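Local coordinates for protein Pro-Pro endopeptidase (Paenibacillus alvei, PDB 6FPC) that cleaves peptide bonds between two prolines as a secreted zinc-dependent endopeptidase and may thereby regulate bacterial adhesion, at residues A24-R29 / I48-G53; D39-K44 / L114-R119; V141-D146 / T154-E159; P59-L64 / V89-I94. All coordinates share one frame; numbering follows the deposited sequence.

Interaction 1: residues A24-R29 / I48-G53; sequences AAMKQR and IKLTQG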
loop_
_atom_site.group_PDB
_atom_site.type_symbol
_atom_site.label_atom_id
_atom_site.label_comp_id
_atom_site.label_asym_id
_atom_site.label_seq_id
_atom_site.Cartn_x
_atom_site.Cartn_y
_atom_site.Cartn_z
ATOM N N ALA A 24 5.797 -10.011 12.728
ATOM C CA ALA A 24 6.820 -10.765 11.990
ATOM C C ALA A 24 6.293 -11.208 10.616
ATOM O O ALA A 24 7.004 -11.066 9.624
ATOM C CB ALA A 24 7.278 -11.976 12.793
ATOM N N ALA A 25 5.030 -11.675 10.547
ATOM C CA ALA A 25 4.393 -12.111 9.299
ATOM C C ALA A 25 4.268 -10.937 8.300
ATOM O O ALA A 25 4.534 -11.113 7.107
ATOM C CB ALA A 25 3.019 -12.704 9.591
ATOM N N MET A 26 3.922 -9.745 8.800
ATOM C CA MET A 26 3.806 -8.535 7.968
ATOM C C MET A 26 5.187 -8.149 7.455
ATOM O O MET A 26 5.336 -7.823 6.269
ATOM C CB MET A 26 3.203 -7.361 8.765
ATOM C CG MET A 26 1.787 -7.611 9.241
ATOM S SD MET A 26 1.249 -6.350 10.413
ATOM C CE MET A 26 0.774 -5.068 9.260
ATOM N N LYS A 27 6.203 -8.182 8.354
ATOM C CA LYS A 27 7.588 -7.827 8.030
ATOM C C LYS A 27 8.100 -8.757 6.926
ATOM O O LYS A 27 8.710 -8.286 5.965
ATOM C CB LYS A 27 8.479 -7.888 9.295
ATOM C CG LYS A 27 9.714 -7.016 9.217
ATOM C CD LYS A 27 10.661 -7.268 10.392
ATOM C CE LYS A 27 12.084 -6.842 10.089
ATOM N NZ LYS A 27 12.976 -6.939 11.289
ATOM N N GLN A 28 7.771 -10.059 7.030
ATOM C CA GLN A 28 8.127 -11.080 6.043
ATOM C C GLN A 28 7.478 -10.799 4.681
ATOM O O GLN A 28 8.149 -10.949 3.663
ATOM C CB GLN A 28 7.766 -12.488 6.543
ATOM C CG GLN A 28 8.480 -13.588 5.778
ATOM N N ARG A 29 6.197 -10.353 4.658
ATOM C CA ARG A 29 5.511 -10.034 3.396
ATOM C C ARG A 29 6.106 -8.793 2.727
ATOM O O ARG A 29 6.127 -8.720 1.495
ATOM C CB ARG A 29 3.996 -9.915 3.585
ATOM C CG ARG A 29 3.356 -11.285 3.923
ATOM C CD ARG A 29 1.840 -11.235 3.903
ATOM N NE ARG A 29 1.328 -10.438 5.016
ATOM C CZ ARG A 29 0.943 -10.943 6.181
ATOM N NH1 ARG A 29 1.005 -12.252 6.403
ATOM N NH2 ARG A 29 0.487 -10.147 7.130
ATOM N N ILE A 48 8.327 2.532 7.781
ATOM C CA ILE A 48 7.129 1.692 7.711
ATOM C C ILE A 48 6.828 1.325 9.154
ATOM O O ILE A 48 7.508 0.485 9.750
ATOM C CB ILE A 48 7.264 0.446 6.804
ATOM C CG1 ILE A 48 7.610 0.818 5.356
ATOM C CG2 ILE A 48 5.990 -0.438 6.899
ATOM C CD1 ILE A 48 8.172 -0.363 4.555
ATOM N N LYS A 49 5.831 1.992 9.729
ATOM C CA LYS A 49 5.458 1.767 11.120
ATOM C C LYS A 49 4.282 0.800 11.235
ATOM O O LYS A 49 3.190 1.090 10.739
ATOM C CB LYS A 49 5.150 3.105 11.819
ATOM C CG LYS A 49 6.384 3.986 11.964
ATOM C CD LYS A 49 6.130 5.218 12.799
ATOM C CE LYS A 49 7.360 6.104 12.832
ATOM N NZ LYS A 49 7.121 7.339 13.610
ATOM N N LEU A 50 4.518 -0.353 11.875
ATOM C CA LEU A 50 3.464 -1.344 12.114
ATOM C C LEU A 50 2.956 -1.020 13.500
ATOM O O LEU A 50 3.743 -0.950 14.447
ATOM C CB LEU A 50 4.017 -2.778 12.028
ATOM C CG LEU A 50 4.781 -3.149 10.747
ATOM C CD1 LEU A 50 5.228 -4.582 10.788
ATOM C CD2 LEU A 50 3.984 -2.812 9.468
ATOM N N THR A 51 1.668 -0.698 13.604
ATOM C CA THR A 51 1.087 -0.221 14.856
ATOM C C THR A 51 0.203 -1.244 15.537
ATOM O O THR A 51 -0.531 -1.963 14.868
ATOM C CB THR A 51 0.340 1.112 14.607
ATOM O OG1 THR A 51 -0.883 0.871 13.893
ATOM C CG2 THR A 51 1.186 2.125 13.816
ATOM N N GLN A 52 0.252 -1.302 16.874
ATOM C CA GLN A 52 -0.617 -2.228 17.584
ATOM C C GLN A 52 -2.022 -1.639 17.741
ATOM O O GLN A 52 -2.988 -2.381 17.684
ATOM C CB GLN A 52 -0.020 -2.723 18.917
ATOM C CG GLN A 52 -0.818 -3.868 19.555
ATOM C CD GLN A 52 -0.945 -5.137 18.729
ATOM O OE1 GLN A 52 -0.020 -5.579 18.032
ATOM N NE2 GLN A 52 -2.104 -5.765 18.803
ATOM N N GLY A 53 -2.144 -0.327 17.878
ATOM C CA GLY A 53 -3.475 0.277 17.931
ATOM C C GLY A 53 -3.863 0.980 16.642
ATOM O O GLY A 53 -3.244 0.768 15.588
#

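Interaction 2: residues D39-K44 / L114-R119; sequences DALYSK and LHAVDR. With CD (cadmium ion), chain F.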
loop_
_atom_site.group_PDB
_atom_site.type_symbol
_atom_site.label_atom_id
_atom_site.label_comp_id
_atom_site.label_asym_id
_atom_site.label_seq_id
_atom_site.Cartn_x
_atom_site.Cartn_y
_atom_site.Cartn_z
ATOM N N ASP A 39 15.605 0.120 -0.051
ATOM C CA ASP A 39 16.793 0.946 0.230
ATOM C C ASP A 39 16.505 2.410 -0.108
ATOM O O ASP A 39 16.729 3.311 0.715
ATOM C CB ASP A 39 18.006 0.443 -0.574
ATOM C CG ASP A 39 18.626 -0.861 -0.086
ATOM O OD1 ASP A 39 19.537 -1.379 -0.773
ATOM O OD2 ASP A 39 18.205 -1.364 0.985
ATOM N N ALA A 40 15.950 2.631 -1.314
ATOM C CA ALA A 40 15.577 3.944 -1.813
ATOM C C ALA A 40 14.530 4.583 -0.899
ATOM O O ALA A 40 14.663 5.759 -0.571
ATOM C CB ALA A 40 15.057 3.826 -3.237
ATOM N N LEU A 41 13.532 3.803 -0.424
ATOM C CA LEU A 41 12.525 4.323 0.516
ATOM C C LEU A 41 13.188 4.867 1.781
ATOM O O LEU A 41 12.893 5.990 2.200
ATOM C CB LEU A 41 11.526 3.229 0.914
ATOM C CG LEU A 41 10.352 3.007 0.005
ATOM C CD1 LEU A 41 9.561 1.810 0.496
ATOM C CD2 LEU A 41 9.463 4.274 -0.093
ATOM N N TYR A 42 14.088 4.069 2.380
ATOM C CA TYR A 42 14.811 4.461 3.581
ATOM C C TYR A 42 15.637 5.737 3.374
ATOM O O TYR A 42 15.669 6.566 4.278
ATOM C CB TYR A 42 15.713 3.326 4.092
ATOM C CG TYR A 42 16.282 3.613 5.463
ATOM C CD1 TYR A 42 15.534 3.376 6.613
ATOM C CD2 TYR A 42 17.553 4.167 5.612
ATOM C CE1 TYR A 42 16.055 3.629 7.881
ATOM C CE2 TYR A 42 18.075 4.450 6.876
ATOM C CZ TYR A 42 17.326 4.164 8.008
ATOM O OH TYR A 42 17.820 4.437 9.257
ATOM N N SER A 43 16.292 5.904 2.203
ATOM C CA SER A 43 17.095 7.105 1.928
ATOM C C SER A 43 16.261 8.417 1.901
ATOM O O SER A 43 16.829 9.487 2.118
ATOM C CB SER A 43 17.898 6.951 0.634
ATOM O OG SER A 43 17.061 7.099 -0.501
ATOM N N LYS A 44 14.925 8.320 1.676
ATOM C CA LYS A 44 13.990 9.458 1.632
ATOM C C LYS A 44 13.352 9.764 3.009
ATOM O O LYS A 44 12.417 10.566 3.102
ATOM C CB LYS A 44 12.878 9.222 0.573
ATOM C CG LYS A 44 13.384 8.791 -0.807
ATOM C CD LYS A 44 13.896 9.934 -1.674
ATOM C CE LYS A 44 15.065 9.532 -2.556
ATOM N NZ LYS A 44 14.712 8.472 -3.542
ATOM N N LEU A 114 3.641 0.770 -1.488
ATOM C CA LEU A 114 3.777 1.049 -2.923
ATOM C C LEU A 114 3.347 2.470 -3.281
ATOM O O LEU A 114 3.887 3.030 -4.234
ATOM C CB LEU A 114 3.082 -0.042 -3.778
ATOM C CG LEU A 114 3.998 -1.183 -4.313
ATOM C CD1 LEU A 114 4.940 -0.686 -5.393
ATOM C CD2 LEU A 114 4.833 -1.834 -3.233
ATOM N N HIS A 115 2.448 3.102 -2.467
ATOM C CA HIS A 115 2.120 4.512 -2.661
ATOM C C HIS A 115 3.385 5.362 -2.410
ATOM O O HIS A 115 3.685 6.247 -3.214
ATOM C CB HIS A 115 0.975 4.989 -1.743
ATOM C CG HIS A 115 -0.407 4.628 -2.223
ATOM N ND1 HIS A 115 -0.860 5.001 -3.480
ATOM C CD2 HIS A 115 -1.414 4.020 -1.554
ATOM C CE1 HIS A 115 -2.113 4.576 -3.553
ATOM N NE2 HIS A 115 -2.496 3.979 -2.419
ATOM N N ALA A 116 4.125 5.088 -1.306
ATOM C CA ALA A 116 5.362 5.827 -0.986
ATOM C C ALA A 116 6.421 5.608 -2.069
ATOM O O ALA A 116 7.102 6.555 -2.442
ATOM C CB ALA A 116 5.891 5.412 0.383
ATOM N N VAL A 117 6.524 4.382 -2.614
ATOM C CA VAL A 117 7.455 4.048 -3.713
ATOM C C VAL A 117 7.106 4.899 -4.944
ATOM O O VAL A 117 7.987 5.547 -5.521
ATOM C CB VAL A 117 7.411 2.527 -4.058
ATOM C CG1 VAL A 117 8.274 2.198 -5.280
ATOM C CG2 VAL A 117 7.816 1.661 -2.867
ATOM N N ASP A 118 5.806 4.926 -5.324
ATOM C CA ASP A 118 5.339 5.725 -6.460
ATOM C C ASP A 118 5.706 7.209 -6.280
ATOM O O ASP A 118 6.344 7.790 -7.161
ATOM C CB ASP A 118 3.809 5.581 -6.586
ATOM C CG ASP A 118 3.198 6.215 -7.814
ATOM O OD1 ASP A 118 3.924 6.366 -8.845
ATOM O OD2 ASP A 118 1.990 6.529 -7.771
ATOM N N ARG A 119 5.355 7.794 -5.119
ATOM C CA ARG A 119 5.587 9.223 -4.854
ATOM C C ARG A 119 7.014 9.628 -4.681
ATOM O O ARG A 119 7.443 10.641 -5.248
ATOM C CB ARG A 119 4.811 9.685 -3.600
ATOM C CG ARG A 119 3.462 10.295 -3.922
ATOM C CD ARG A 119 2.686 10.562 -2.654
ATOM N NE ARG A 119 3.148 11.772 -1.970
ATOM C CZ ARG A 119 2.566 12.275 -0.886
ATOM N NH1 ARG A 119 1.496 11.683 -0.362
ATOM N NH2 ARG A 119 3.041 13.377 -0.323
HETATM CD CD CD F . -4.480 3.229 -1.788
HETATM O O HOH W 1 -4.852 4.110 0.026
#

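Interaction 3: residues V141-D146 / T154-E159; sequences VKYKGD and TEYFAE. With CD (cadmium ion), chain F.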
loop_
_atom_site.group_PDB
_atom_site.type_symbol
_atom_site.label_atom_id
_atom_site.label_comp_id
_atom_site.label_asym_id
_atom_site.label_seq_id
_atom_site.Cartn_x
_atom_site.Cartn_y
_atom_site.Cartn_z
ATOM N N VAL A 141 -11.100 -4.077 -15.664
ATOM C CA VAL A 141 -11.169 -5.556 -15.692
ATOM C C VAL A 141 -11.624 -6.145 -14.336
ATOM O O VAL A 141 -12.632 -6.847 -14.287
ATOM C CB VAL A 141 -9.847 -6.209 -16.206
ATOM C CG1 VAL A 141 -9.916 -7.742 -16.133
ATOM C CG2 VAL A 141 -9.522 -5.751 -17.629
ATOM N N LYS A 142 -10.893 -5.842 -13.252
ATOM C CA LYS A 142 -11.216 -6.349 -11.922
ATOM C C LYS A 142 -11.886 -5.314 -11.031
ATOM O O LYS A 142 -12.486 -5.698 -10.026
ATOM C CB LYS A 142 -9.935 -6.804 -11.208
ATOM C CG LYS A 142 -9.199 -7.954 -11.888
ATOM C CD LYS A 142 -8.075 -8.462 -10.995
ATOM C CE LYS A 142 -7.322 -9.636 -11.574
ATOM N NZ LYS A 142 -8.152 -10.878 -11.637
ATOM N N TYR A 143 -11.722 -4.007 -11.330
ATOM C CA TYR A 143 -12.155 -3.002 -10.377
ATOM C C TYR A 143 -13.287 -2.061 -10.813
ATOM O O TYR A 143 -13.566 -1.120 -10.068
ATOM C CB TYR A 143 -10.932 -2.175 -9.920
ATOM C CG TYR A 143 -9.827 -3.072 -9.385
ATOM C CD1 TYR A 143 -9.875 -3.571 -8.084
ATOM C CD2 TYR A 143 -8.793 -3.509 -10.213
ATOM C CE1 TYR A 143 -8.906 -4.460 -7.616
ATOM C CE2 TYR A 143 -7.817 -4.386 -9.753
ATOM C CZ TYR A 143 -7.871 -4.852 -8.452
ATOM O OH TYR A 143 -6.917 -5.744 -8.017
ATOM N N LYS A 144 -13.961 -2.323 -11.953
ATOM C CA LYS A 144 -15.044 -1.433 -12.405
ATOM C C LYS A 144 -16.070 -1.149 -11.310
ATOM O O LYS A 144 -16.437 -2.052 -10.559
ATOM C CB LYS A 144 -15.738 -1.946 -13.689
ATOM C CG LYS A 144 -16.456 -3.296 -13.556
ATOM C CD LYS A 144 -16.999 -3.800 -14.907
ATOM N N GLY A 145 -16.484 0.114 -11.230
ATOM C CA GLY A 145 -17.495 0.591 -10.290
ATOM C C GLY A 145 -17.059 0.786 -8.851
ATOM O O GLY A 145 -17.897 1.114 -8.012
ATOM N N ASP A 146 -15.768 0.592 -8.537
ATOM C CA ASP A 146 -15.300 0.734 -7.163
ATOM C C ASP A 146 -15.000 2.188 -6.738
ATOM O O ASP A 146 -14.662 2.405 -5.565
ATOM C CB ASP A 146 -14.085 -0.198 -6.893
ATOM C CG ASP A 146 -12.719 0.335 -7.302
ATOM O OD1 ASP A 146 -11.706 -0.099 -6.693
ATOM O OD2 ASP A 146 -12.655 1.227 -8.212
ATOM N N THR A 154 -3.064 6.240 -9.252
ATOM C CA THR A 154 -2.229 5.938 -8.068
ATOM C C THR A 154 -2.720 4.671 -7.351
ATOM O O THR A 154 -1.914 3.855 -6.909
ATOM C CB THR A 154 -2.240 7.101 -7.072
ATOM O OG1 THR A 154 -3.605 7.456 -6.850
ATOM C CG2 THR A 154 -1.466 8.303 -7.583
ATOM N N GLU A 155 -4.051 4.494 -7.279
ATOM C CA GLU A 155 -4.642 3.332 -6.628
ATOM C C GLU A 155 -4.433 2.071 -7.483
ATOM O O GLU A 155 -4.039 1.009 -6.958
ATOM C CB GLU A 155 -6.114 3.640 -6.259
ATOM C CG GLU A 155 -6.199 4.802 -5.253
ATOM C CD GLU A 155 -5.605 4.483 -3.881
ATOM O OE1 GLU A 155 -5.524 5.406 -3.040
ATOM O OE2 GLU A 155 -5.284 3.301 -3.621
ATOM N N TYR A 156 -4.609 2.206 -8.806
ATOM C CA TYR A 156 -4.379 1.085 -9.720
ATOM C C TYR A 156 -2.905 0.674 -9.659
ATOM O O TYR A 156 -2.611 -0.522 -9.569
ATOM C CB TYR A 156 -4.795 1.440 -11.153
ATOM C CG TYR A 156 -4.727 0.249 -12.087
ATOM C CD1 TYR A 156 -5.409 -0.933 -11.794
ATOM C CD2 TYR A 156 -3.911 0.270 -13.218
ATOM C CE1 TYR A 156 -5.305 -2.050 -12.613
ATOM C CE2 TYR A 156 -3.804 -0.848 -14.050
ATOM C CZ TYR A 156 -4.518 -1.997 -13.752
ATOM O OH TYR A 156 -4.448 -3.092 -14.570
ATOM N N PHE A 157 -1.995 1.668 -9.585
ATOM C CA PHE A 157 -0.568 1.389 -9.453
ATOM C C PHE A 157 -0.314 0.559 -8.197
ATOM O O PHE A 157 0.231 -0.531 -8.283
ATOM C CB PHE A 157 0.294 2.678 -9.434
ATOM C CG PHE A 157 1.754 2.329 -9.238
ATOM C CD1 PHE A 157 2.535 1.909 -10.314
ATOM C CD2 PHE A 157 2.321 2.315 -7.960
ATOM C CE1 PHE A 157 3.868 1.538 -10.132
ATOM C CE2 PHE A 157 3.656 1.913 -7.776
ATOM C CZ PHE A 157 4.417 1.532 -8.865
ATOM N N ALA A 158 -0.744 1.052 -7.033
ATOM C CA ALA A 158 -0.510 0.367 -5.759
ATOM C C ALA A 158 -1.139 -1.049 -5.700
ATOM O O ALA A 158 -0.510 -1.992 -5.213
ATOM C CB ALA A 158 -1.013 1.222 -4.612
ATOM N N GLU A 159 -2.370 -1.193 -6.193
ATOM C CA GLU A 159 -3.042 -2.481 -6.125
ATOM C C GLU A 159 -2.493 -3.497 -7.159
ATOM O O GLU A 159 -2.260 -4.662 -6.810
ATOM C CB GLU A 159 -4.555 -2.295 -6.252
ATOM C CG GLU A 159 -5.363 -3.487 -5.732
ATOM C CD GLU A 159 -5.034 -4.018 -4.340
ATOM O OE1 GLU A 159 -4.590 -3.238 -3.470
ATOM O OE2 GLU A 159 -5.224 -5.232 -4.120
HETATM CD CD CD F . -4.480 3.229 -1.788
HETATM O O HOH W 2 -6.955 -6.665 -5.402
HETATM O O HOH W 1 -4.852 4.110 0.026
#

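Interaction 4: residues P59-L64 / V89-I94; sequences PELAYL and VVAVRI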
loop_
_atom_site.group_PDB
_atom_site.type_symbol
_atom_site.label_atom_id
_atom_site.label_comp_id
_atom_site.label_asym_id
_atom_site.label_seq_id
_atom_site.Cartn_x
_atom_site.Cartn_y
_atom_site.Cartn_z
ATOM N N PRO A 59 2.095 9.388 17.287
ATOM C CA PRO A 59 2.207 10.845 17.506
ATOM C C PRO A 59 2.099 11.713 16.256
ATOM O O PRO A 59 1.369 12.712 16.256
ATOM C CB PRO A 59 3.575 10.990 18.192
ATOM C CG PRO A 59 3.710 9.727 18.984
ATOM C CD PRO A 59 3.108 8.658 18.084
ATOM N N GLU A 60 2.776 11.314 15.186
ATOM C CA GLU A 60 2.750 12.077 13.942
ATOM C C GLU A 60 1.420 11.980 13.176
ATOM O O GLU A 60 1.232 12.744 12.236
ATOM C CB GLU A 60 3.932 11.720 13.048
ATOM C CG GLU A 60 3.907 10.316 12.476
ATOM C CD GLU A 60 5.092 10.052 11.576
ATOM O OE1 GLU A 60 5.300 10.837 10.621
ATOM O OE2 GLU A 60 5.826 9.072 11.834
ATOM N N LEU A 61 0.513 11.048 13.556
ATOM C CA LEU A 61 -0.799 10.930 12.886
ATOM C C LEU A 61 -1.952 11.332 13.788
ATOM O O LEU A 61 -3.100 11.329 13.332
ATOM C CB LEU A 61 -1.033 9.516 12.291
ATOM C CG LEU A 61 -0.059 9.059 11.187
ATOM C CD1 LEU A 61 -0.376 7.637 10.748
ATOM C CD2 LEU A 61 -0.080 9.992 9.981
ATOM N N ALA A 62 -1.655 11.709 15.072
ATOM C CA ALA A 62 -2.674 12.101 16.052
ATOM C C ALA A 62 -3.531 13.256 15.562
ATOM O O ALA A 62 -4.716 13.289 15.878
ATOM C CB ALA A 62 -2.048 12.431 17.405
ATOM N N TYR A 63 -2.961 14.141 14.712
ATOM C CA TYR A 63 -3.677 15.290 14.149
ATOM C C TYR A 63 -4.916 14.892 13.316
ATOM O O TYR A 63 -5.778 15.736 13.089
ATOM C CB TYR A 63 -2.703 16.213 13.357
ATOM C CG TYR A 63 -2.327 15.722 11.977
ATOM C CD1 TYR A 63 -3.033 16.140 10.848
ATOM C CD2 TYR A 63 -1.287 14.806 11.798
ATOM C CE1 TYR A 63 -2.700 15.677 9.572
ATOM C CE2 TYR A 63 -0.940 14.347 10.522
ATOM C CZ TYR A 63 -1.638 14.800 9.415
ATOM O OH TYR A 63 -1.310 14.327 8.166
ATOM N N LEU A 64 -4.991 13.615 12.842
ATOM C CA LEU A 64 -6.114 13.098 12.043
ATOM C C LEU A 64 -7.295 12.595 12.908
ATOM O O LEU A 64 -8.359 12.263 12.366
ATOM C CB LEU A 64 -5.633 11.966 11.119
ATOM C CG LEU A 64 -4.606 12.370 10.075
ATOM C CD1 LEU A 64 -3.989 11.130 9.444
ATOM C CD2 LEU A 64 -5.229 13.302 9.047
ATOM N N VAL A 89 5.464 8.720 6.060
ATOM C CA VAL A 89 5.484 7.561 6.928
ATOM C C VAL A 89 4.445 6.615 6.315
ATOM O O VAL A 89 3.453 7.084 5.719
ATOM C CB VAL A 89 5.155 7.946 8.396
ATOM C CG1 VAL A 89 3.717 8.448 8.562
ATOM C CG2 VAL A 89 5.447 6.793 9.346
ATOM N N VAL A 90 4.688 5.298 6.421
ATOM C CA VAL A 90 3.712 4.302 5.973
ATOM C C VAL A 90 3.248 3.687 7.293
ATOM O O VAL A 90 4.070 3.173 8.028
ATOM C CB VAL A 90 4.319 3.266 4.993
ATOM C CG1 VAL A 90 3.292 2.186 4.628
ATOM C CG2 VAL A 90 4.842 3.954 3.735
ATOM N N ALA A 91 1.992 3.868 7.664
ATOM C CA ALA A 91 1.527 3.339 8.949
ATOM C C ALA A 91 0.488 2.289 8.659
ATOM O O ALA A 91 -0.423 2.549 7.871
ATOM C CB ALA A 91 0.943 4.454 9.790
ATOM N N VAL A 92 0.671 1.075 9.212
ATOM C CA VAL A 92 -0.233 -0.070 8.961
ATOM C C VAL A 92 -0.540 -0.776 10.292
ATOM O O VAL A 92 0.371 -1.152 11.022
ATOM C CB VAL A 92 0.382 -1.058 7.911
ATOM C CG1 VAL A 92 -0.533 -2.269 7.667
ATOM C CG2 VAL A 92 0.680 -0.364 6.583
ATOM N N ARG A 93 -1.814 -0.987 10.589
ATOM C CA ARG A 93 -2.212 -1.628 11.829
ATOM C C ARG A 93 -1.959 -3.147 11.782
ATOM O O ARG A 93 -2.384 -3.827 10.842
ATOM C CB ARG A 93 -3.689 -1.309 12.131
ATOM C CG ARG A 93 -4.034 -1.611 13.553
ATOM C CD ARG A 93 -5.431 -1.222 13.942
ATOM N NE ARG A 93 -5.632 -1.594 15.344
ATOM C CZ ARG A 93 -6.615 -1.140 16.114
ATOM N NH1 ARG A 93 -7.509 -0.290 15.628
ATOM N NH2 ARG A 93 -6.707 -1.529 17.378
ATOM N N ILE A 94 -1.290 -3.663 12.819
ATOM C CA ILE A 94 -0.943 -5.083 12.984
ATOM C C ILE A 94 -2.214 -5.910 13.068
ATOM O O ILE A 94 -3.035 -5.642 13.945
ATOM C CB ILE A 94 -0.045 -5.303 14.243
ATOM C CG1 ILE A 94 1.326 -4.616 14.073
ATOM C CG2 ILE A 94 0.119 -6.802 14.541
ATOM C CD1 ILE A 94 2.080 -4.368 15.352
#

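Interaction 1: residues A24-R29 / I48-G53
Met-26 on helix 20-30 lies closest to Leu-50 on strand 47-51, with 8.3 Å between their CA atoms, and the CB of each points toward the other segment. The two side chains slide past one another in opposite directions and meet at two places rather than one. At the base of the methionine, CB of Met-26 rests 4.0 Å from CD1 of Leu-50. Farther out, CE of Met-26 packs 3.9 Å from CD2 of the same leucine. The second touch depends on the bend at the sulfur: chi3 of Met-26 is 82°, which turns the terminal methyl out of the line of an otherwise extended chain. Lys-27 adds a marginal approach through its backbone, N lying 4.5 Å from CD1 of Leu-50, while its side chain leads away to a salt bridge with Asp-8. No hydrogen bond links the segments, and the contact is a small buried apolar one of 124 Å². Met-26 also packs on Val-92 of strand 89-93 and on Glu-109 of helix 108-121, so helix 20-30 lies against two adjacent, parallel strands of the mixed sheet and beside the helix that follows them.

Interaction 2: residues D39-K44 / L114-R119
Leu-41 of helix 35-43 divides its two methyls between neighbouring residues of helix 108-121. CD2 of Leu-41 lies 3.8 Å from CB of Ala-116 and 3.9 Å from C of Ala-116, while CD1 of Leu-41 sits 3.8 Å from CG2 of Val-117. The leucine and valine side chains cross at about a right angle, and CG2 of Val-117 is also 4.1 Å from CG of Leu-41. Val-117 offers this methyl because its CG1 stands anti to the backbone N (chi1 175°), which places CG2 beside that nitrogen. The CA atoms of Leu-41 and Val-117 are 6.6 Å apart. In the next shell, Leu-41 also touches Thr-113 and Val-121, one turn before and one turn after Val-117, and Ala-116 touches Ser-86 of strand 84-86. On the far side of the same helix, His-115 binds the cadmium ion through NE2 at 2.2 Å; His-111, Tyr-148 and Glu-155 complete the protein ligands. A weak hydrogen bond joins NZ of Lys-44 to O of Leu-120 just beyond. With no hydrogen bond or charge across the segments, the contact rests on apolar packing against the back of the metal-binding helix.

Interaction 3: residues V141-D146 / T154-E159
Tyr-143, at the end of helix 140-143, reaches Glu-159 and Tyr-156 on helix 153-166, the helix that brings the glutamate ligand Glu-155 to the catalytic metal. The phenol and the glutamate cross at about a right angle, the ring and carboxylate planes standing 74° apart. The closest touch is between OH of Tyr-143 and CG of Glu-159, at 3.6 Å. Their polar ends are joined by a water that lies in the plane of the tyrosine ring, 2.8 Å from OH of Tyr-143, and donates to OE2 of Glu-159 at 2.6 Å. CG of Glu-159 stands anti to the backbone N (chi1 -161°), against the tyrosine, and the bend at chi2 (50°) turns the carboxylate to the bridging water. This buried carboxylate is gripped from elsewhere too: OE1 accepts a bond from ND1 of His-111 and OE2 one from the backbone N of Leu-106. The other contact is looser, CE2 of Tyr-143 lying 4.5 Å from CE1 of Tyr-156, at the edge of the latter ring. One turn before Glu-159, Glu-155 holds the cadmium ion unevenly, with OE2 at 2.0 Å and OE1 at 2.7 Å. Glu-159 is a second-shell residue whose bond to ND1 probably orients His-111. An HExxH helix with a glutamate ligand from a later helix is the gluzincin pattern, here with Tyr-148 as a further ligand.

Interaction 4: residues P59-L64 / V89-I94
Glu-60 and Leu-61, in the loop that follows strand 47-51, pack on Val-89 and Ala-91 of strand 89-93, an inner strand of the mixed four-stranded sheet. Val-89 and Ala-91 point their CB atoms at the loop, whereas Val-90 between them points away and packs on helix 108-121. The loop thus lies on the sheet face turned away from the helix that carries the HExxH motif. Leu-61 holds CG beside its backbone N (chi1 -62°) and continues extended, chi2 178°, which carries CD1 to within 3.6 Å of CB of Ala-91. Its second methyl, CD2, makes a wider contact of 4.3 Å with CG1 of Val-89. Glu-60 adopts a less common rotamer, CG wedged between the backbone N and the carbonyl carbon with chi1 68°, and is straight beyond it, which brings the carboxylate against the branched end of Val-89, the two side chains coming from opposite directions. Val-89, which belongs to the region 86-89 that is crucial for substrate specificity, turns both methyls to this group. OE2 of Glu-60 also forms a salt bridge with NZ of Lys-49 on the neighbouring strand. The two oxygens share the valine's branches: OE1 of Glu-60 lies 3.5 Å from CG1 of Val-89, and OE2 of Glu-60 3.4 Å from CG2 of Val-89.

In the fold
Interactions 1 and 4 share the sheet: strands 47-51 and 89-93 are hydrogen-bonded neighbours, with N of Lys-49 2.7 Å from O of Val-90, but interaction 1 packs a helix on the sheet whereas interaction 4 brings a loop to it and is the one with an exposed residue, Glu-60. Interaction 2 is wholly buried and apolar, and it meets interaction 4 where CB of Ala-116 touches CG2 of Val-90. Interaction 3, across the chain's centre from 1 and 4, is the most polar of the four, its Tyr-143 and Glu-159 bridged by water. It joins interaction 2 at the metal, to which His-115 and Glu-155 both bind.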